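Local coordinates for COBE (PDB 2W6K), which takes part in the biosynthesis of cobalamin (vitamin B12), probably in a role related to that of the CbiG C-terminal family, at residues 28-31 and 32-36; 91-94 and 95-99; 126-129 and 130-133. One frame throughout, in Å; residues are numbered along the deposited sequence. Where two conformers were deposited one is given.

Contacts 1 and 3 are both partly buried, have centres about 10 Å apart and touch: Leu-30 of helix 24-37 lies against Ala-131 and Ile-133, Leu-31 against Ile-133, and Thr-34 against Arg-126. In each contact, side chains three to five residues apart take their chemistry from their place in the fold. Contact 1 adds leucine packing to helical hydrogen bonding, whereas contact 3 is a hairpin end held by backbone pairing, an aspartate that grips the turn and a serine pair. Contact 2 is a surface contact, its nearest atoms about 14 Å from contact 1 and about 8 Å from contact 3; a short helix there binds sulfate at its start and ends in an ST turn.

Contact 1. Residues 28-31 and 32-36; sequences RALL and ERTLG
Leu-31 and Leu-35, one helical turn apart, lie side by side and point the same way, with Leu-31 CG 3.9 Å from Leu-35 CD1. Because the chi1 of Leu-35 (-77°) sets its CG beside its own backbone N, the branch leans back over the preceding turn, and CG comes to 3.4 Å from Leu-31 O. That carbonyl in turn accepts the nearly axial bond from Leu-35 N. On this packed side Leu-42 rests against both leucines, while Leu-30 and Leu-31 reach Ile-133 of the sheet.

The buried Thr-34 illustrates how a helix satisfies a hydroxyl from within. Its OG1, anti to the carbonyl carbon (chi1 -58°), donates to Leu-30 O at 2.8 Å. Thr-34 N reaches the same oxygen at 2.9 Å, from the opposite face of the carbonyl plane, so two donors of one residue grip a single acceptor.

The other side is polar and looser. Arg-28 and Glu-32 do not pair directly: Arg-28 NE stands 4.8 Å from Glu-32 OE2, and a water bridges them, accepting from NE at 3.0 Å and donating to OE2 at 2.8 Å. The exposed Arg-33 is bent twice along its chain, which folds its guanidinium back until Glu-32 CB lies over one face, offset toward the rim.

Such a division between an apolar face and a charged one is the mark of an amphipathic helix, here the connecting helix 24-37 of the beta-alpha-beta unit formed with strands 12-18 and 47-51.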
loop_
_atom_site.group_PDB
_atom_site.type_symbol
_atom_site.label_atom_id
_atom_site.label_comp_id
_atom_site.label_asym_id
_atom_site.label_seq_id
_atom_site.Cartn_x
_atom_site.Cartn_y
_atom_site.Cartn_z
ATOM N N ARG A 28 -8.942 8.445 -4.020
ATOM C CA ARG A 28 -9.733 7.382 -4.662
ATOM C C ARG A 28 -9.498 7.362 -6.172
ATOM O O ARG A 28 -9.384 6.288 -6.757
ATOM C CB ARG A 28 -11.232 7.537 -4.359
ATOM C CG ARG A 28 -12.056 6.431 -5.020
ATOM C CD ARG A 28 -13.539 6.576 -4.747
ATOM N NE ARG A 28 -14.065 7.805 -5.333
ATOM C CZ ARG A 28 -15.162 8.429 -4.899
ATOM N NH1 ARG A 28 -15.566 9.553 -5.480
ATOM N NH2 ARG A 28 -15.874 7.932 -3.897
ATOM N N ALA A 29 -9.441 8.542 -6.786
ATOM C CA ALA A 29 -9.232 8.625 -8.262
ATOM C C ALA A 29 -7.859 8.072 -8.659
ATOM O O ALA A 29 -7.721 7.337 -9.634
ATOM C CB ALA A 29 -9.401 10.032 -8.773
ATOM N N LEU A 30 -6.850 8.386 -7.865
ATOM C CA LEU A 30 -5.535 7.883 -8.161
ATOM C C LEU A 30 -5.452 6.371 -7.918
ATOM O O LEU A 30 -4.811 5.648 -8.689
ATOM C CB LEU A 30 -4.486 8.620 -7.364
ATOM C CG LEU A 30 -3.033 8.229 -7.664
ATOM C CD1 LEU A 30 -2.620 8.484 -9.121
ATOM C CD2 LEU A 30 -2.108 9.002 -6.752
ATOM N N LEU A 31 -6.100 5.914 -6.851
ATOM C CA LEU A 31 -6.154 4.498 -6.530
ATOM C C LEU A 31 -6.823 3.736 -7.677
ATOM O O LEU A 31 -6.309 2.702 -8.109
ATOM C CB LEU A 31 -6.928 4.266 -5.220
ATOM C CG LEU A 31 -7.109 2.820 -4.719
ATOM C CD1 LEU A 31 -5.755 2.119 -4.493
ATOM C CD2 LEU A 31 -7.898 2.826 -3.445
ATOM N N GLU A 32 -7.954 4.253 -8.151
ATOM C CA GLU A 32 -8.704 3.607 -9.248
ATOM C C GLU A 32 -7.851 3.500 -10.502
ATOM O O GLU A 32 -7.844 2.451 -11.185
ATOM C CB GLU A 32 -9.955 4.416 -9.550
ATOM C CG GLU A 32 -11.102 4.085 -8.683
ATOM C CD GLU A 32 -12.387 4.700 -9.229
ATOM O OE1 GLU A 32 -13.347 3.937 -9.493
ATOM O OE2 GLU A 32 -12.415 5.931 -9.424
ATOM N N ARG A 33 -7.129 4.571 -10.816
ATOM C CA ARG A 33 -6.234 4.580 -11.966
ATOM C C ARG A 33 -5.134 3.532 -11.817
ATOM O O ARG A 33 -4.828 2.802 -12.758
ATOM C CB ARG A 33 -5.615 5.967 -12.151
ATOM C CG ARG A 33 -5.925 6.611 -13.493
ATOM C CD ARG A 33 -7.326 7.202 -13.511
ATOM N NE ARG A 33 -8.348 6.181 -13.724
ATOM C CZ ARG A 33 -9.591 6.261 -13.261
ATOM N NH1 ARG A 33 -10.455 5.284 -13.505
ATOM N NH2 ARG A 33 -9.971 7.317 -12.555
ATOM N N THR A 34 -4.546 3.467 -10.627
ATOM C CA THR A 34 -3.430 2.561 -10.368
ATOM C C THR A 34 -3.870 1.095 -10.471
ATOM O O THR A 34 -3.185 0.264 -11.083
ATOM C CB THR A 34 -2.811 2.853 -8.986
ATOM O OG1 THR A 34 -2.369 4.221 -8.941
ATOM C CG2 THR A 34 -1.609 1.955 -8.779
ATOM N N LEU A 35 -5.034 0.813 -9.906
ATOM C CA LEU A 35 -5.640 -0.504 -9.986
ATOM C C LEU A 35 -5.929 -0.876 -11.440
ATOM O O LEU A 35 -5.672 -2.008 -11.844
ATOM C CB LEU A 35 -6.935 -0.549 -9.172
ATOM C CG LEU A 35 -6.658 -0.646 -7.659
ATOM C CD1 LEU A 35 -7.917 -0.263 -6.903
ATOM C CD2 LEU A 35 -6.174 -1.994 -7.184
ATOM N N GLY A 36 -6.464 0.076 -12.197
ATOM C CA GLY A 36 -6.826 -0.148 -13.626
ATOM C C GLY A 36 -5.622 -0.556 -14.445
ATOM O O GLY A 36 -5.694 -1.478 -15.282
HETATM O O HOH W 1 -13.039 8.280 -8.106
#

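Contact 2. Residues 91-94 and 95-99. With SO4 (sulfate ion), chain C.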
loop_
_atom_site.group_PDB
_atom_site.type_symbol
_atom_site.label_atom_id
_atom_site.label_comp_id
_atom_site.label_asym_id
_atom_site.label_seq_id
_atom_site.Cartn_x
_atom_site.Cartn_y
_atom_site.Cartn_z
ATOM N N ALA A 91 12.707 11.568 -2.529
ATOM C CA ALA A 91 13.467 12.516 -1.722
ATOM C C ALA A 91 12.649 13.089 -0.562
ATOM O O ALA A 91 13.153 13.184 0.558
ATOM C CB ALA A 91 14.010 13.645 -2.605
ATOM N N VAL A 92 11.402 13.486 -0.833
ATOM C CA VAL A 92 10.497 13.970 0.224
ATOM C C VAL A 92 10.270 12.894 1.300
ATOM O O VAL A 92 10.440 13.168 2.497
ATOM C CB VAL A 92 9.128 14.468 -0.356
ATOM C CG1 VAL A 92 8.132 14.796 0.761
ATOM C CG2 VAL A 92 9.351 15.683 -1.293
ATOM N N ALA A 93 9.902 11.679 0.880
ATOM C CA ALA A 93 9.670 10.586 1.837
ATOM C C ALA A 93 10.918 10.348 2.684
ATOM O O ALA A 93 10.837 10.276 3.913
ATOM C CB ALA A 93 9.262 9.288 1.116
ATOM N N LEU A 94 12.067 10.234 2.036
ATOM C CA LEU A 94 13.291 9.911 2.766
ATOM C C LEU A 94 13.559 10.979 3.841
ATOM O O LEU A 94 13.804 10.639 5.014
ATOM C CB LEU A 94 14.470 9.722 1.801
ATOM C CG LEU A 94 15.803 9.096 2.269
ATOM C CD1 LEU A 94 16.642 10.061 3.074
ATOM C CD2 LEU A 94 15.617 7.799 3.048
ATOM N N ARG A 95 13.462 12.253 3.437
ATOM C CA ARG A 95 13.731 13.405 4.306
ATOM C C ARG A 95 12.799 13.416 5.495
ATOM O O ARG A 95 13.244 13.589 6.630
ATOM C CB ARG A 95 13.577 14.733 3.547
ATOM C CG ARG A 95 14.179 15.954 4.288
ATOM C CD ARG A 95 13.323 17.240 4.242
ATOM N NE ARG A 95 12.211 17.186 3.291
ATOM C CZ ARG A 95 11.261 18.113 3.177
ATOM N NH1 ARG A 95 11.273 19.193 3.946
ATOM N NH2 ARG A 95 10.283 17.952 2.291
ATOM N N GLU A 96 11.509 13.207 5.228
ATOM C CA GLU A 96 10.460 13.325 6.246
ATOM C C GLU A 96 10.292 12.106 7.162
ATOM O O GLU A 96 9.923 12.259 8.332
ATOM C CB GLU A 96 9.112 13.659 5.577
ATOM C CG GLU A 96 9.113 14.985 4.811
ATOM C CD GLU A 96 9.357 16.183 5.716
ATOM O OE1 GLU A 96 8.512 16.454 6.600
ATOM O OE2 GLU A 96 10.395 16.856 5.542
ATOM N N THR A 97 10.567 10.907 6.639
ATOM C CA THR A 97 10.155 9.682 7.318
ATOM C C THR A 97 11.289 8.696 7.610
ATOM O O THR A 97 11.152 7.848 8.504
ATOM C CB THR A 97 9.079 8.944 6.488
ATOM O OG1 THR A 97 9.696 8.358 5.338
ATOM C CG2 THR A 97 7.987 9.900 6.034
ATOM N N GLY A 98 12.389 8.795 6.861
ATOM C CA GLY A 98 13.481 7.815 6.926
ATOM C C GLY A 98 13.299 6.656 5.959
ATOM O O GLY A 98 14.192 5.806 5.800
ATOM N N CYS A 99 12.135 6.630 5.304
ATOM C CA CYS A 99 11.751 5.554 4.382
ATOM C C CYS A 99 11.748 6.135 2.975
ATOM O O CYS A 99 11.219 7.234 2.773
ATOM C CB CYS A 99 10.347 5.049 4.753
ATOM S SG CYS A 99 9.422 4.149 3.467
HETATM S S SO4 C . 10.184 12.958 -4.839
HETATM O O1 SO4 C . 9.790 13.597 -6.091
HETATM O O2 SO4 C . 9.150 11.979 -4.461
HETATM O O3 SO4 C . 10.404 13.880 -3.747
HETATM O O4 SO4 C . 11.445 12.240 -5.056
#
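Ala-93 O is gripped twice by Thr-97 through hydrogen bonds at the C-terminal end of this short helix. Thr-97 N meets Ala-93 O at 2.8 Å, while Thr-97 OG1 donates to that oxygen at 2.6 Å from well above the carbonyl plane. The hydroxyl has a second role, accepting from Cys-99 N at 3.0 Å, and this closes an ST turn. The chi1 of Thr-97 (73°) places OG1 between the backbone N and the carbonyl carbon, where it can serve both partners. Gly-98 leaves the helix with positive phi (89°), yet its N still donates to Leu-94 O, from above the carbonyl plane.

At the opposite end the bonds are made to an anion. The sulfate, probably from the crystallisation liquor, receives Ala-91 N on O4 at 2.9 Å and Val-92 N on O3 at 3.1 Å, with Ser-90 OG hydrogen-bonded to it as well. Anion binding by the first amide groups of a helix is a familiar motif, and the helix dipole would be expected to favour it.

The charged contact is exposed. Arg-95 NE lies 2.9 Å from Glu-96 OE2, but the carboxylate sits over a guanidinium face, its CD above the centre, and the salt bridge rests on charge alone.

Van der Waals contacts are few and loose: Val-92 CG1 approaches Glu-96 CG at 4.2 Å, and Leu-94 CD2 leans on the backbone of Gly-98, whose O is the nearest atom at 3.7 Å.

Contact 3. Residues 126-129 and 130-133; sequences RSDD and RASI
Asp-128 OD1 is gripped by two backbone amides farther along the turn, Arg-130 N and Ala-131 N, each at 2.9 Å. They come from different directions: Ala-131 N nearly in line with the C-O bond, Arg-130 N on the anti side and 30° out of the carboxylate plane. The bond from Arg-130 N, two residues on, makes an Asx turn. A chi1 of 60° puts the carboxylate between the aspartate's own backbone N and carbonyl carbon, folded over the turn rather than extended from it. The other oxygen, OD2, is hydrogen-bonded to His-26 NE2, and with both oxygens engaged the group's rotation should be well fixed.

The turn so braced closes the beta hairpin of strands 119-127 and 131-138, of which the first is an edge strand of the mixed sheet. Asp-128 N donates to Ala-131 O at 2.9 Å, and farther from the turn Arg-126 and Ile-133 form an antiparallel hydrogen-bonded pair, Ile-133 N lying in the carbonyl plane of Arg-126 O at 2.8 Å.

Between them Ser-127 and Ser-132 make a non-hydrogen-bonded pair, but on their shared face of the sheet Ser-127 OG and Ser-132 OG hydrogen-bond at 2.6 Å. The opposite face carries Arg-126 and Ile-133. Ile-133 packs on Leu-31 and Ile-16, whereas the extended chain of Arg-126 passes Thr-34 and its NH1 forms a salt bridge with Glu-37.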
loop_
_atom_site.group_PDB
_atom_site.type_symbol
_atom_site.label_atom_id
_atom_site.label_comp_id
_atom_site.label_asym_id
_atom_site.label_seq_id
_atom_site.Cartn_x
_atom_site.Cartn_y
_atom_site.Cartn_z
ATOM N N ARG A 126 2.520 4.583 -8.724
ATOM C CA ARG A 126 1.979 5.641 -9.596
ATOM C C ARG A 126 1.880 6.932 -8.776
ATOM O O ARG A 126 1.429 6.936 -7.613
ATOM C CB ARG A 126 0.638 5.213 -10.180
ATOM C CG ARG A 126 -0.012 6.251 -11.118
ATOM C CD ARG A 126 -1.287 5.696 -11.767
ATOM N NE ARG A 126 -1.848 6.638 -12.738
ATOM C CZ ARG A 126 -1.457 6.764 -14.006
ATOM N NH1 ARG A 126 -0.476 6.015 -14.500
ATOM N NH2 ARG A 126 -2.052 7.666 -14.790
ATOM N N SER A 127 2.312 8.036 -9.373
ATOM C CA SER A 127 2.453 9.286 -8.640
ATOM C C SER A 127 1.794 10.455 -9.373
ATOM O O SER A 127 1.796 10.496 -10.616
ATOM C CB SER A 127 3.943 9.604 -8.485
ATOM O OG SER A 127 4.597 8.572 -7.763
ATOM N N ASP A 128 1.182 11.352 -8.605
ATOM C CA ASP A 128 0.962 12.729 -9.080
ATOM C C ASP A 128 1.653 13.684 -8.128
ATOM O O ASP A 128 2.517 13.288 -7.348
ATOM C CB ASP A 128 -0.513 13.035 -9.366
ATOM C CG ASP A 128 -1.413 12.876 -8.148
ATOM O OD1 ASP A 128 -0.947 13.142 -7.043
ATOM O OD2 ASP A 128 -2.594 12.498 -8.326
ATOM N N ASP A 129 1.308 14.964 -8.168
ATOM C CA ASP A 129 2.048 15.909 -7.350
ATOM C C ASP A 129 1.583 15.945 -5.863
ATOM O O ASP A 129 2.298 16.433 -4.961
ATOM C CB ASP A 129 2.052 17.236 -8.106
ATOM C CG ASP A 129 2.364 17.025 -9.600
ATOM O OD1 ASP A 129 3.553 16.861 -9.952
ATOM O OD2 ASP A 129 1.421 16.952 -10.428
ATOM N N ARG A 130 0.446 15.297 -5.590
ATOM C CA ARG A 130 -0.037 15.264 -4.229
ATOM C C ARG A 130 0.021 13.880 -3.576
ATOM O O ARG A 130 0.099 13.790 -2.360
ATOM C CB ARG A 130 -1.405 15.947 -4.093
ATOM C CG ARG A 130 -1.382 17.457 -4.465
ATOM C CD ARG A 130 -0.867 18.338 -3.321
ATOM N NE ARG A 130 -0.462 19.680 -3.752
ATOM C CZ ARG A 130 0.735 20.219 -3.527
ATOM N NH1 ARG A 130 1.670 19.552 -2.862
ATOM N NH2 ARG A 130 1.001 21.445 -3.955
ATOM N N ALA A 131 0.067 12.810 -4.369
ATOM C CA ALA A 131 0.046 11.456 -3.768
ATOM C C ALA A 131 0.756 10.396 -4.605
ATOM O O ALA A 131 0.938 10.550 -5.808
ATOM C CB ALA A 131 -1.397 11.044 -3.538
ATOM N N SER A 132 1.117 9.273 -3.966
ATOM C CA SER A 132 1.672 8.141 -4.682
ATOM C C SER A 132 0.948 6.900 -4.169
ATOM O O SER A 132 0.651 6.823 -2.983
ATOM C CB SER A 132 3.162 7.949 -4.397
ATOM O OG SER A 132 3.951 8.793 -5.243
ATOM N N ILE A 133 0.687 5.965 -5.069
ATOM C CA ILE A 133 0.038 4.716 -4.675
ATOM C C ILE A 133 0.797 3.513 -5.247
ATOM O O ILE A 133 1.238 3.518 -6.411
ATOM C CB ILE A 133 -1.466 4.700 -5.071
ATOM C CG1 ILE A 133 -2.193 5.864 -4.358
ATOM C CG2 ILE A 133 -2.098 3.342 -4.735
ATOM C CD1 ILE A 133 -3.695 5.870 -4.427
#